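Side-chain contacts in phosphoribosylaminoimidazole carboxylase, ATPase subunit (Thermotoga maritima, PDB 3AX6), which probably catalyses the ATP-dependent carboxylation of 5-aminoimidazole ribonucleotide with bicarbonate to give N5-carboxyaminoimidazole ribonucleotide, a step of purine biosynthesis: residues E96-K101 with I258-H263; V180-N185 with S230-L235; K80-G85 with P90-L95; A191-V196 with F278-R283. All blocks are in the same frame, centred on the assembly; numbering follows the deposited sequence.

Contact 1: residues E96-K101 with I258-H263; sequences EIIQDK and IAPRPH. With ADP (adenosine-5'-diphosphate), chain E.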
loop_
_atom_site.group_PDB
_atom_site.type_symbol
_atom_site.label_atom_id
_atom_site.label_comp_id
_atom_site.label_asym_id
_atom_site.label_seq_id
_atom_site.Cartn_x
_atom_site.Cartn_y
_atom_site.Cartn_z
ATOM N N GLU A 96 -11.195 -15.907 23.358
ATOM C CA GLU A 96 -12.025 -16.913 24.011
ATOM C C GLU A 96 -13.482 -16.451 24.145
ATOM O O GLU A 96 -14.413 -17.229 23.920
ATOM C CB GLU A 96 -11.444 -17.227 25.390
ATOM C CG GLU A 96 -12.066 -18.421 26.087
ATOM C CD GLU A 96 -11.333 -18.776 27.363
ATOM O OE1 GLU A 96 -11.189 -17.881 28.224
ATOM O OE2 GLU A 96 -10.900 -19.943 27.505
ATOM N N ILE A 97 -13.668 -15.184 24.510
ATOM C CA ILE A 97 -14.997 -14.605 24.664
ATOM C C ILE A 97 -15.744 -14.531 23.334
ATOM O O ILE A 97 -16.943 -14.800 23.267
ATOM C CB ILE A 97 -14.921 -13.181 25.247
ATOM C CG1 ILE A 97 -14.552 -13.242 26.727
ATOM C CG2 ILE A 97 -16.248 -12.467 25.062
ATOM C CD1 ILE A 97 -14.532 -11.878 27.416
ATOM N N ILE A 98 -15.028 -14.162 22.277
ATOM C CA ILE A 98 -15.625 -14.029 20.956
ATOM C C ILE A 98 -15.918 -15.357 20.249
ATOM O O ILE A 98 -16.916 -15.474 19.539
ATOM C CB ILE A 98 -14.731 -13.158 20.054
ATOM C CG1 ILE A 98 -14.524 -11.792 20.709
ATOM C CG2 ILE A 98 -15.371 -12.997 18.681
ATOM C CD1 ILE A 98 -13.553 -10.895 19.972
ATOM N N GLN A 99 -15.060 -16.352 20.448
ATOM C CA GLN A 99 -15.236 -17.660 19.813
ATOM C C GLN A 99 -16.571 -18.348 20.080
ATOM O O GLN A 99 -17.051 -19.125 19.255
ATOM C CB GLN A 99 -14.124 -18.613 20.238
ATOM C CG GLN A 99 -12.775 -18.311 19.638
ATOM C CD GLN A 99 -11.871 -19.520 19.667
ATOM O OE1 GLN A 99 -11.708 -20.165 20.706
ATOM N NE2 GLN A 99 -11.277 -19.837 18.524
ATOM N N ASP A 100 -17.157 -18.087 21.239
ATOM C CA ASP A 100 -18.431 -18.694 21.586
ATOM C C ASP A 100 -19.492 -17.603 21.589
ATOM O O ASP A 100 -19.467 -16.690 22.417
ATOM C CB ASP A 100 -18.324 -19.374 22.951
ATOM C CG ASP A 100 -19.652 -19.908 23.446
ATOM O OD1 ASP A 100 -19.647 -20.667 24.440
ATOM O OD2 ASP A 100 -20.697 -19.565 22.856
ATOM N N LYS A 101 -20.423 -17.704 20.650
ATOM C CA LYS A 101 -21.471 -16.709 20.514
ATOM C C LYS A 101 -22.293 -16.471 21.766
ATOM O O LYS A 101 -22.725 -15.351 22.005
ATOM C CB LYS A 101 -22.397 -17.074 19.357
ATOM C CG LYS A 101 -21.739 -16.998 17.989
ATOM C CD LYS A 101 -22.789 -16.967 16.891
ATOM C CE LYS A 101 -22.163 -16.707 15.537
ATOM N NZ LYS A 101 -23.204 -16.485 14.499
ATOM N N ILE A 258 -18.483 -9.822 16.584
ATOM C CA ILE A 258 -17.205 -9.174 16.852
ATOM C C ILE A 258 -16.085 -9.983 16.211
ATOM O O ILE A 258 -15.982 -11.187 16.441
ATOM C CB ILE A 258 -16.891 -9.117 18.360
ATOM C CG1 ILE A 258 -18.005 -8.391 19.118
ATOM C CG2 ILE A 258 -15.545 -8.438 18.569
ATOM C CD1 ILE A 258 -17.774 -8.325 20.619
ATOM N N ALA A 259 -15.248 -9.330 15.414
ATOM C CA ALA A 259 -14.120 -9.999 14.779
ATOM C C ALA A 259 -12.846 -9.401 15.385
ATOM O O ALA A 259 -12.565 -8.216 15.197
ATOM C CB ALA A 259 -14.153 -9.767 13.280
ATOM N N PRO A 260 -12.055 -10.214 16.113
ATOM C CA PRO A 260 -10.808 -9.788 16.763
ATOM C C PRO A 260 -9.624 -9.741 15.805
ATOM O O PRO A 260 -8.581 -10.352 16.061
ATOM C CB PRO A 260 -10.618 -10.850 17.830
ATOM C CG PRO A 260 -11.011 -12.081 17.074
ATOM C CD PRO A 260 -12.294 -11.647 16.366
ATOM N N ARG A 261 -9.772 -9.001 14.712
ATOM C CA ARG A 261 -8.711 -8.926 13.729
ATOM C C ARG A 261 -9.143 -8.033 12.587
ATOM O O ARG A 261 -10.294 -7.592 12.543
ATOM C CB ARG A 261 -8.457 -10.323 13.165
ATOM C CG ARG A 261 -9.727 -10.957 12.584
ATOM C CD ARG A 261 -9.434 -12.248 11.825
ATOM N NE ARG A 261 -10.651 -12.911 11.357
ATOM C CZ ARG A 261 -11.475 -12.424 10.432
ATOM N NH1 ARG A 261 -11.226 -11.259 9.855
ATOM N NH2 ARG A 261 -12.554 -13.108 10.080
ATOM N N PRO A 262 -8.215 -7.732 11.658
ATOM C CA PRO A 262 -8.541 -6.896 10.502
ATOM C C PRO A 262 -9.647 -7.676 9.794
ATOM O O PRO A 262 -9.581 -8.905 9.712
ATOM C CB PRO A 262 -7.238 -6.885 9.719
ATOM C CG PRO A 262 -6.221 -6.893 10.809
ATOM C CD PRO A 262 -6.760 -7.942 11.752
ATOM N N HIS A 263 -10.656 -6.977 9.291
ATOM C CA HIS A 263 -11.793 -7.642 8.660
ATOM C C HIS A 263 -12.039 -7.229 7.216
ATOM O O HIS A 263 -11.736 -6.107 6.813
ATOM C CB HIS A 263 -13.029 -7.366 9.520
ATOM C CG HIS A 263 -14.252 -8.125 9.116
ATOM N ND1 HIS A 263 -15.033 -7.764 8.038
ATOM C CD2 HIS A 263 -14.858 -9.199 9.676
ATOM C CE1 HIS A 263 -16.069 -8.581 7.955
ATOM N NE2 HIS A 263 -15.987 -9.459 8.937
HETATM P PB ADP E . -22.608 -15.778 10.427
HETATM O O1B ADP E . -21.987 -14.433 10.261
HETATM O O2B ADP E . -23.007 -16.356 8.966
HETATM O O3B ADP E . -21.498 -16.795 11.179
HETATM P PA ADP E . -24.733 -14.290 11.440
HETATM O O1A ADP E . -24.965 -13.959 12.867
HETATM O O2A ADP E . -23.897 -13.080 10.758
HETATM O O3A ADP E . -23.953 -15.742 11.374
HETATM O "O5'" ADP E . -26.181 -14.488 10.723
HETATM C "C5'" ADP E . -26.045 -14.218 9.318
HETATM C "C4'" ADP E . -27.243 -13.409 8.807
HETATM O "O4'" ADP E . -28.488 -13.869 9.426
HETATM C "C3'" ADP E . -27.104 -11.916 9.153
HETATM O "O3'" ADP E . -26.342 -11.199 8.170
HETATM C "C2'" ADP E . -28.557 -11.460 9.257
HETATM O "O2'" ADP E . -29.057 -11.026 7.991
HETATM C "C1'" ADP E . -29.291 -12.705 9.793
HETATM N N9 ADP E . -29.511 -12.624 11.252
HETATM C C8 ADP E . -28.599 -12.876 12.249
HETATM N N7 ADP E . -29.140 -12.698 13.417
HETATM C C5 ADP E . -30.428 -12.324 13.260
HETATM C C6 ADP E . -31.495 -11.994 14.140
HETATM N N6 ADP E . -31.309 -12.021 15.503
HETATM N N1 ADP E . -32.694 -11.654 13.617
HETATM C C2 ADP E . -32.897 -11.619 12.296
HETATM N N3 ADP E . -31.921 -11.920 11.435
HETATM C C4 ADP E . -30.688 -12.272 11.867
#
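Ile98, near the end of helix 92-99, faces the end of strand 253-259 with its CA 6.6 Å from that of Ile258, and the strand then turns at Pro260, the centre of an inverse gamma turn. Ile98 carries the contact with two branches. Its CD1 lies between the partners, 3.5 Å from CG2 of Ile258, a tight fit, and 3.6 Å from CB of Pro260. The other branch, CG2, stands anti to the backbone N (chi1 -57° sets CG1 beside that N) and lies against the carbonyl O of Ile258. Gln104 of helix 101-110 touches both isoleucines. Just beyond, Asp100 caps that helix, and the extended chain of Lys101 puts NZ 3.3 Å from O3A of ADP, a weak hydrogen bond. The buried contact is wholly apolar in its side chains and joins the preATP-grasp helix to the large antiparallel sheet; the contact with the nucleotide is left to Lys101, whose ammonium probably helps to offset the diphosphate charge.

Contact 2: residues V180-N185 with S230-L235; sequences VMVARN and SVVEAL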
loop_
_atom_site.group_PDB
_atom_site.type_symbol
_atom_site.label_atom_id
_atom_site.label_comp_id
_atom_site.label_asym_id
_atom_site.label_seq_id
_atom_site.Cartn_x
_atom_site.Cartn_y
_atom_site.Cartn_z
ATOM N N VAL A 180 -18.033 -1.465 11.612
ATOM C CA VAL A 180 -17.095 -0.405 11.950
ATOM C C VAL A 180 -15.836 -0.987 12.579
ATOM O O VAL A 180 -15.908 -1.807 13.496
ATOM C CB VAL A 180 -17.725 0.618 12.920
ATOM C CG1 VAL A 180 -18.343 -0.103 14.075
ATOM C CG2 VAL A 180 -16.660 1.602 13.417
HETATM N N MSE A 181 -14.686 -0.578 12.055
HETATM C CA MSE A 181 -13.408 -1.026 12.579
HETATM C C MSE A 181 -13.028 -0.080 13.711
HETATM O O MSE A 181 -13.191 1.133 13.592
HETATM C CB MSE A 181 -12.311 -0.948 11.506
HETATM C CG MSE A 181 -12.601 -1.689 10.205
HETATM SE SE MSE A 181 -12.934 -3.566 10.444
HETATM C CE MSE A 181 -11.247 -4.101 11.216
ATOM N N VAL A 182 -12.527 -0.629 14.809
ATOM C CA VAL A 182 -12.080 0.191 15.924
ATOM C C VAL A 182 -10.814 -0.443 16.530
ATOM O O VAL A 182 -10.769 -1.634 16.850
ATOM C CB VAL A 182 -13.216 0.388 16.974
ATOM C CG1 VAL A 182 -13.963 -0.895 17.191
ATOM C CG2 VAL A 182 -12.635 0.892 18.283
ATOM N N ALA A 183 -9.759 0.354 16.636
ATOM C CA ALA A 183 -8.506 -0.146 17.175
ATOM C C ALA A 183 -8.252 0.452 18.544
ATOM O O ALA A 183 -8.677 1.577 18.834
ATOM C CB ALA A 183 -7.364 0.201 16.237
ATOM N N ARG A 184 -7.554 -0.303 19.383
ATOM C CA ARG A 184 -7.238 0.154 20.724
ATOM C C ARG A 184 -5.857 -0.333 21.152
ATOM O O ARG A 184 -5.463 -1.465 20.851
ATOM C CB ARG A 184 -8.308 -0.342 21.711
ATOM C CG ARG A 184 -8.087 0.077 23.159
ATOM C CD ARG A 184 -9.261 -0.358 24.041
ATOM N NE ARG A 184 -9.091 -0.014 25.458
ATOM C CZ ARG A 184 -8.219 -0.598 26.280
ATOM N NH1 ARG A 184 -7.419 -1.566 25.841
ATOM N NH2 ARG A 184 -8.158 -0.225 27.549
ATOM N N ASN A 185 -5.148 0.552 21.852
ATOM C CA ASN A 185 -3.806 0.343 22.415
ATOM C C ASN A 185 -3.931 -0.261 23.794
ATOM O O ASN A 185 -5.014 -0.284 24.367
ATOM C CB ASN A 185 -3.103 1.683 22.634
ATOM C CG ASN A 185 -2.237 2.067 21.500
ATOM O OD1 ASN A 185 -1.658 3.153 21.492
ATOM N ND2 ASN A 185 -2.125 1.177 20.518
ATOM N N SER A 230 -17.512 1.251 22.587
ATOM C CA SER A 230 -17.789 0.710 23.912
ATOM C C SER A 230 -17.500 -0.792 23.979
ATOM O O SER A 230 -17.203 -1.328 25.049
ATOM C CB SER A 230 -19.241 0.970 24.286
ATOM O OG SER A 230 -20.102 0.169 23.498
ATOM N N VAL A 231 -17.596 -1.472 22.839
ATOM C CA VAL A 231 -17.324 -2.910 22.795
ATOM C C VAL A 231 -15.842 -3.186 23.057
ATOM O O VAL A 231 -15.484 -3.970 23.936
ATOM C CB VAL A 231 -17.681 -3.530 21.428
ATOM C CG1 VAL A 231 -17.134 -4.952 21.357
ATOM C CG2 VAL A 231 -19.187 -3.537 21.225
ATOM N N VAL A 232 -14.983 -2.529 22.290
ATOM C CA VAL A 232 -13.556 -2.719 22.445
ATOM C C VAL A 232 -13.090 -2.181 23.801
ATOM O O VAL A 232 -12.118 -2.682 24.371
ATOM C CB VAL A 232 -12.787 -2.048 21.279
ATOM C CG1 VAL A 232 -13.191 -0.595 21.160
ATOM C CG2 VAL A 232 -11.288 -2.167 21.502
ATOM N N GLU A 233 -13.794 -1.180 24.326
ATOM C CA GLU A 233 -13.434 -0.618 25.625
ATOM C C GLU A 233 -13.753 -1.621 26.731
ATOM O O GLU A 233 -12.964 -1.805 27.660
ATOM C CB GLU A 233 -14.197 0.683 25.895
ATOM C CG GLU A 233 -13.676 1.915 25.164
ATOM C CD GLU A 233 -12.413 2.497 25.780
ATOM O OE1 GLU A 233 -12.080 3.657 25.456
ATOM O OE2 GLU A 233 -11.750 1.802 26.578
ATOM N N ALA A 234 -14.908 -2.269 26.630
ATOM C CA ALA A 234 -15.309 -3.254 27.629
ATOM C C ALA A 234 -14.334 -4.422 27.592
ATOM O O ALA A 234 -13.944 -4.957 28.625
ATOM C CB ALA A 234 -16.725 -3.745 27.350
ATOM N N LEU A 235 -13.946 -4.816 26.389
ATOM C CA LEU A 235 -13.002 -5.911 26.223
ATOM C C LEU A 235 -11.604 -5.486 26.649
ATOM O O LEU A 235 -10.766 -6.339 26.940
ATOM C CB LEU A 235 -12.919 -6.358 24.751
ATOM C CG LEU A 235 -13.921 -7.315 24.103
ATOM C CD1 LEU A 235 -14.159 -8.493 25.029
ATOM C CD2 LEU A 235 -15.210 -6.605 23.815
#
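Val182 and Arg184 pack on Val232 in a strand-on-helix contact of the ATP-grasp fold, where helix 218-235 lies against the large antiparallel sheet. Strand 174-184 runs between strands 239-248 and 190-198 in that sheet, and its segment 180-184 has its axis 8.8 Å from that of helix 230-235, the two directions 33° apart. Val182 and Arg184 turn their side chains to the helix, while Ala183, between them, points away to Gln280 of helix 277-285, so helices lie on both sides of the strand. The two methyls of Val232 divide the work. CG1 presses on CG2 of Val182 at 3.3 Å, closer than usual for two carbons, and CG2 meets the start of the arginine chain, 3.5 Å from CB of Arg184. With CG anti to the backbone N and the chain extended as far as NE, Arg184 reaches across Val232 and past its carbonyl toward Glu233. The guanidinium has its firmer polar partner in Gly237, whose carbonyl O accepts from NH1. Glu233 starts out away from the strand but bends at chi2 (-77°) and brings its carboxylate back to the edge of the guanidinium, the two planes 72° apart. The resulting salt bridge is weak: NE of Arg184 stands 3.4 Å from OE2 of Glu233.

Contact 3: residues K80-G85 with P90-L95; sequences KLYNEG and PSPYTL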
loop_
_atom_site.group_PDB
_atom_site.type_symbol
_atom_site.label_atom_id
_atom_site.label_comp_id
_atom_site.label_asym_id
_atom_site.label_seq_id
_atom_site.Cartn_x
_atom_site.Cartn_y
_atom_site.Cartn_z
ATOM N N LYS A 80 -2.080 -19.904 28.041
ATOM C CA LYS A 80 -1.002 -20.351 28.908
ATOM C C LYS A 80 0.172 -19.372 28.803
ATOM O O LYS A 80 0.626 -18.811 29.802
ATOM C CB LYS A 80 -0.572 -21.765 28.493
ATOM C CG LYS A 80 0.665 -22.303 29.198
ATOM C CD LYS A 80 0.848 -23.796 28.928
ATOM C CE LYS A 80 2.105 -24.351 29.598
ATOM N NZ LYS A 80 3.358 -23.797 29.005
ATOM N N LEU A 81 0.637 -19.162 27.577
ATOM C CA LEU A 81 1.751 -18.262 27.307
ATOM C C LEU A 81 1.438 -16.837 27.733
ATOM O O LEU A 81 2.307 -16.123 28.237
ATOM C CB LEU A 81 2.083 -18.295 25.823
ATOM C CG LEU A 81 2.557 -19.673 25.368
ATOM C CD1 LEU A 81 2.280 -19.834 23.888
ATOM C CD2 LEU A 81 4.046 -19.849 25.702
ATOM N N TYR A 82 0.194 -16.424 27.532
ATOM C CA TYR A 82 -0.212 -15.085 27.907
ATOM C C TYR A 82 -0.124 -14.906 29.421
ATOM O O TYR A 82 0.193 -13.822 29.904
ATOM C CB TYR A 82 -1.634 -14.815 27.418
ATOM C CG TYR A 82 -2.230 -13.520 27.915
ATOM C CD1 TYR A 82 -2.921 -13.466 29.130
ATOM C CD2 TYR A 82 -2.142 -12.355 27.155
ATOM C CE1 TYR A 82 -3.519 -12.287 29.571
ATOM C CE2 TYR A 82 -2.736 -11.170 27.588
ATOM C CZ TYR A 82 -3.427 -11.145 28.794
ATOM O OH TYR A 82 -4.053 -9.985 29.198
ATOM N N ASN A 83 -0.396 -15.973 30.165
ATOM C CA ASN A 83 -0.329 -15.914 31.618
ATOM C C ASN A 83 1.109 -15.934 32.112
ATOM O O ASN A 83 1.371 -15.620 33.270
ATOM C CB ASN A 83 -1.117 -17.068 32.226
ATOM C CG ASN A 83 -2.605 -16.810 32.224
ATOM O OD1 ASN A 83 -3.409 -17.738 32.221
ATOM N ND2 ASN A 83 -2.982 -15.539 32.241
ATOM N N GLU A 84 2.040 -16.299 31.231
ATOM C CA GLU A 84 3.455 -16.328 31.585
ATOM C C GLU A 84 4.088 -14.980 31.252
ATOM O O GLU A 84 5.297 -14.808 31.387
ATOM C CB GLU A 84 4.204 -17.423 30.820
ATOM C CG GLU A 84 3.613 -18.816 30.939
ATOM C CD GLU A 84 4.600 -19.899 30.541
ATOM O OE1 GLU A 84 5.479 -20.224 31.365
ATOM O OE2 GLU A 84 4.504 -20.419 29.407
ATOM N N GLY A 85 3.274 -14.039 30.789
ATOM C CA GLY A 85 3.788 -12.722 30.463
ATOM C C GLY A 85 4.049 -12.416 28.997
ATOM O O GLY A 85 4.361 -11.277 28.663
ATOM N N PRO A 90 -4.884 -9.781 19.771
ATOM C CA PRO A 90 -5.681 -9.595 20.988
ATOM C C PRO A 90 -5.476 -10.733 21.980
ATOM O O PRO A 90 -5.074 -11.842 21.610
ATOM C CB PRO A 90 -7.118 -9.555 20.466
ATOM C CG PRO A 90 -6.966 -9.066 19.069
ATOM C CD PRO A 90 -5.765 -9.848 18.593
ATOM N N SER A 91 -5.756 -10.448 23.243
ATOM C CA SER A 91 -5.606 -11.442 24.294
ATOM C C SER A 91 -6.369 -12.722 23.988
ATOM O O SER A 91 -7.439 -12.684 23.382
ATOM C CB SER A 91 -6.104 -10.889 25.629
ATOM O OG SER A 91 -6.253 -11.945 26.558
ATOM N N PRO A 92 -5.817 -13.875 24.401
ATOM C CA PRO A 92 -6.449 -15.175 24.181
ATOM C C PRO A 92 -7.795 -15.183 24.906
ATOM O O PRO A 92 -8.728 -15.886 24.511
ATOM C CB PRO A 92 -5.456 -16.148 24.812
ATOM C CG PRO A 92 -4.155 -15.448 24.663
ATOM C CD PRO A 92 -4.504 -14.041 25.041
ATOM N N TYR A 93 -7.875 -14.395 25.976
ATOM C CA TYR A 93 -9.093 -14.267 26.765
ATOM C C TYR A 93 -10.178 -13.577 25.941
ATOM O O TYR A 93 -11.355 -13.946 26.006
ATOM C CB TYR A 93 -8.804 -13.473 28.042
ATOM C CG TYR A 93 -8.115 -14.283 29.110
ATOM C CD1 TYR A 93 -8.822 -15.226 29.851
ATOM C CD2 TYR A 93 -6.747 -14.140 29.357
ATOM C CE1 TYR A 93 -8.192 -16.012 30.811
ATOM C CE2 TYR A 93 -6.101 -14.923 30.317
ATOM C CZ TYR A 93 -6.833 -15.860 31.040
ATOM O OH TYR A 93 -6.221 -16.660 31.977
ATOM N N THR A 94 -9.782 -12.572 25.165
ATOM C CA THR A 94 -10.732 -11.863 24.317
ATOM C C THR A 94 -11.165 -12.835 23.228
ATOM O O THR A 94 -12.354 -13.003 22.960
ATOM C CB THR A 94 -10.100 -10.625 23.648
ATOM O OG1 THR A 94 -9.763 -9.653 24.644
ATOM C CG2 THR A 94 -11.077 -10.008 22.656
ATOM N N LEU A 95 -10.184 -13.478 22.610
ATOM C CA LEU A 95 -10.451 -14.448 21.562
ATOM C C LEU A 95 -11.415 -15.511 22.108
ATOM O O LEU A 95 -12.348 -15.938 21.420
ATOM C CB LEU A 95 -9.140 -15.093 21.113
ATOM C CG LEU A 95 -9.195 -16.060 19.929
ATOM C CD1 LEU A 95 -9.897 -15.400 18.751
ATOM C CD2 LEU A 95 -7.786 -16.479 19.551
HETATM O O HOH W 1 -7.047 -10.219 28.749
#
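Tyr82 makes the apolar part of this contact, its ring reaching from helix 75-83 to the start of helix 92-99. Its CG is anti to the backbone N (chi1 172°), which sends the ring across to Pro92 and Ser91; CD2 of Tyr82 rests 3.6 Å from CD of Pro92. On the CD1 side the ring of Tyr93 comes up with its own edge, CE2 3.7 Å from CD1 of Tyr82; the ring planes stand at 70°, an oblique pair. Both helices belong to the Rossmann-like preATP-grasp domain, one before and one after the short edge strand 87-88 in the chain; the first ends in a Schellman motif at Gly85, and the second is N-capped by Ser91, whose OG accepts from N of Tyr93 at 3.0 Å. The same OG lies over one face of the Tyr82 ring, towards its rim. A water joins OH of Tyr82 and OG of Ser91. The remaining polar link is direct: OH of Tyr93 donates to OD1 of Asn83 over 3.0 Å, in the carbonyl plane and on a lone pair.

Contact 4: residues A191-V196 with F278-R283; sequences ACYPVV and FEQHIR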
loop_
_atom_site.group_PDB
_atom_site.type_symbol
_atom_site.label_atom_id
_atom_site.label_comp_id
_atom_site.label_asym_id
_atom_site.label_seq_id
_atom_site.Cartn_x
_atom_site.Cartn_y
_atom_site.Cartn_z
ATOM N N ALA A 191 -9.142 4.377 18.354
ATOM C CA ALA A 191 -9.200 4.956 17.018
ATOM C C ALA A 191 -10.413 4.339 16.330
ATOM O O ALA A 191 -10.451 3.137 16.092
ATOM C CB ALA A 191 -7.927 4.620 16.247
ATOM N N CYS A 192 -11.408 5.153 16.015
ATOM C CA CYS A 192 -12.607 4.620 15.389
ATOM C C CYS A 192 -12.726 5.031 13.927
ATOM O O CYS A 192 -12.517 6.187 13.570
ATOM C CB CYS A 192 -13.849 5.067 16.171
ATOM S SG CYS A 192 -15.369 4.191 15.707
ATOM N N TYR A 193 -13.072 4.062 13.090
ATOM C CA TYR A 193 -13.222 4.287 11.660
ATOM C C TYR A 193 -14.645 4.646 11.303
ATOM O O TYR A 193 -15.537 4.590 12.140
ATOM C CB TYR A 193 -12.801 3.030 10.889
ATOM C CG TYR A 193 -11.298 2.904 10.753
ATOM C CD1 TYR A 193 -10.610 3.556 9.731
ATOM C CD2 TYR A 193 -10.559 2.166 11.673
ATOM C CE1 TYR A 193 -9.221 3.470 9.633
ATOM C CE2 TYR A 193 -9.179 2.079 11.587
ATOM C CZ TYR A 193 -8.514 2.731 10.569
ATOM O OH TYR A 193 -7.146 2.636 10.501
ATOM N N PRO A 194 -14.872 5.064 10.055
ATOM C CA PRO A 194 -16.248 5.400 9.694
ATOM C C PRO A 194 -17.077 4.108 9.746
ATOM O O PRO A 194 -16.528 3.003 9.692
ATOM C CB PRO A 194 -16.109 5.933 8.270
ATOM C CG PRO A 194 -14.725 6.519 8.261
ATOM C CD PRO A 194 -13.927 5.484 9.003
ATOM N N VAL A 195 -18.388 4.240 9.886
ATOM C CA VAL A 195 -19.223 3.058 9.897
ATOM C C VAL A 195 -19.503 2.781 8.423
ATOM O O VAL A 195 -19.679 3.714 7.644
ATOM C CB VAL A 195 -20.544 3.286 10.703
ATOM C CG1 VAL A 195 -20.722 4.744 11.026
ATOM C CG2 VAL A 195 -21.736 2.762 9.928
ATOM N N VAL A 196 -19.501 1.509 8.030
ATOM C CA VAL A 196 -19.765 1.168 6.636
ATOM C C VAL A 196 -21.039 0.361 6.479
ATOM O O VAL A 196 -21.556 -0.209 7.444
ATOM C CB VAL A 196 -18.587 0.403 5.994
ATOM C CG1 VAL A 196 -17.357 1.291 5.975
ATOM C CG2 VAL A 196 -18.319 -0.886 6.741
ATOM N N PHE A 278 -4.691 -2.410 8.499
ATOM C CA PHE A 278 -3.524 -3.263 8.713
ATOM C C PHE A 278 -2.378 -2.516 9.390
ATOM O O PHE A 278 -1.699 -3.067 10.254
ATOM C CB PHE A 278 -3.085 -3.868 7.384
ATOM C CG PHE A 278 -4.086 -4.830 6.812
ATOM C CD1 PHE A 278 -4.188 -6.128 7.314
ATOM C CD2 PHE A 278 -4.945 -4.438 5.791
ATOM C CE1 PHE A 278 -5.133 -7.019 6.804
ATOM C CE2 PHE A 278 -5.888 -5.317 5.275
ATOM C CZ PHE A 278 -5.986 -6.610 5.779
ATOM N N GLU A 279 -2.155 -1.267 8.999
ATOM C CA GLU A 279 -1.122 -0.479 9.653
ATOM C C GLU A 279 -1.619 -0.216 11.076
ATOM O O GLU A 279 -0.870 -0.312 12.043
ATOM C CB GLU A 279 -0.924 0.870 8.959
ATOM C CG GLU A 279 0.108 1.735 9.661
ATOM C CD GLU A 279 0.191 3.133 9.107
ATOM O OE1 GLU A 279 -0.113 3.317 7.913
ATOM O OE2 GLU A 279 0.577 4.046 9.862
ATOM N N GLN A 280 -2.899 0.118 11.182
ATOM C CA GLN A 280 -3.528 0.425 12.462
ATOM C C GLN A 280 -3.371 -0.733 13.443
ATOM O O GLN A 280 -3.067 -0.530 14.624
ATOM C CB GLN A 280 -5.013 0.733 12.245
ATOM C CG GLN A 280 -5.679 1.469 13.394
ATOM C CD GLN A 280 -5.154 2.885 13.551
ATOM O OE1 GLN A 280 -4.025 3.100 13.996
ATOM N NE2 GLN A 280 -5.968 3.859 13.169
ATOM N N HIS A 281 -3.572 -1.949 12.941
ATOM C CA HIS A 281 -3.454 -3.150 13.753
ATOM C C HIS A 281 -2.042 -3.296 14.318
ATOM O O HIS A 281 -1.864 -3.656 15.492
ATOM C CB HIS A 281 -3.809 -4.384 12.919
ATOM C CG HIS A 281 -3.842 -5.657 13.708
ATOM N ND1 HIS A 281 -4.759 -5.886 14.713
ATOM C CD2 HIS A 281 -3.062 -6.764 13.648
ATOM C CE1 HIS A 281 -4.542 -7.079 15.238
ATOM N NE2 HIS A 281 -3.517 -7.631 14.611
ATOM N N ILE A 282 -1.042 -3.021 13.481
ATOM C CA ILE A 282 0.348 -3.114 13.913
ATOM C C ILE A 282 0.606 -2.070 14.989
ATOM O O ILE A 282 1.211 -2.367 16.020
ATOM C CB ILE A 282 1.344 -2.877 12.747
ATOM C CG1 ILE A 282 1.115 -3.903 11.632
ATOM C CG2 ILE A 282 2.778 -2.977 13.261
ATOM C CD1 ILE A 282 1.145 -5.344 12.095
ATOM N N ARG A 283 0.146 -0.847 14.748
ATOM C CA ARG A 283 0.323 0.219 15.730
ATOM C C ARG A 283 -0.273 -0.181 17.079
ATOM O O ARG A 283 0.357 -0.000 18.117
ATOM C CB ARG A 283 -0.353 1.521 15.278
ATOM C CG ARG A 283 0.299 2.253 14.097
ATOM C CD ARG A 283 -0.268 3.666 14.026
ATOM N NE ARG A 283 0.019 4.368 12.784
ATOM C CZ ARG A 283 0.321 5.661 12.724
ATOM N NH1 ARG A 283 0.379 6.379 13.840
ATOM N NH2 ARG A 283 0.559 6.241 11.555
#
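Strand 190-198 of the large antiparallel sheet meets helix 277-285 through Tyr193 and Ala191, both of which turn towards Gln280. The amide of Gln280 lies between them: NE2 is 3.7 Å from CB of Ala191 and 3.2 Å from OH of Tyr193. This second pair is a weak hydrogen bond, bent to 120° at the hydrogen. CB of Gln280 lies 3.3 Å from OH of Tyr193, and the bend at chi2 (68°) brings the amide back beside the hydroxyl, ring and amide planes 58° apart. The helix thus packs on a face of the sheet in the ATP-grasp fold, where strand 190-198 pairs with 174-184, and Ala183 of that neighbour touches Gln280 too. Firmer bonds fix the buried polar ends: Tyr193 OH to the carbonyl of Thr275, and Gln280 NE2 to that of Gly291. Farther round the helix, Arg283 grips a single oxygen of Glu279 side-on, NE 3.0 Å and NH2 2.8 Å from OE2. NH2 of Arg283 also hydrogen-bonds to the carbonyl O of Leu328 of the second subunit.

How the contacts relate
Contacts 1 and 4 are buried, contact 2 is partly so, and contact 3 lies at the surface, about 20 Å between its centre and that of the chain. Helix 92-99 serves contacts 1 and 3: its first turn meets a helix of its own domain with tyrosines, a water and an amide, whereas near its C-terminal end Ile98 faces the large antiparallel sheet. Contacts 1, 2 and 4 share that sheet. Strands 174-184 and 190-198 are paired by backbone bonds, yet contact 2 uses valines and a weak, partly exposed ion pair, contact 4 a buried amide and phenol. CE of Met181 packs on Pro262 and His263, linking contacts 1 and 2.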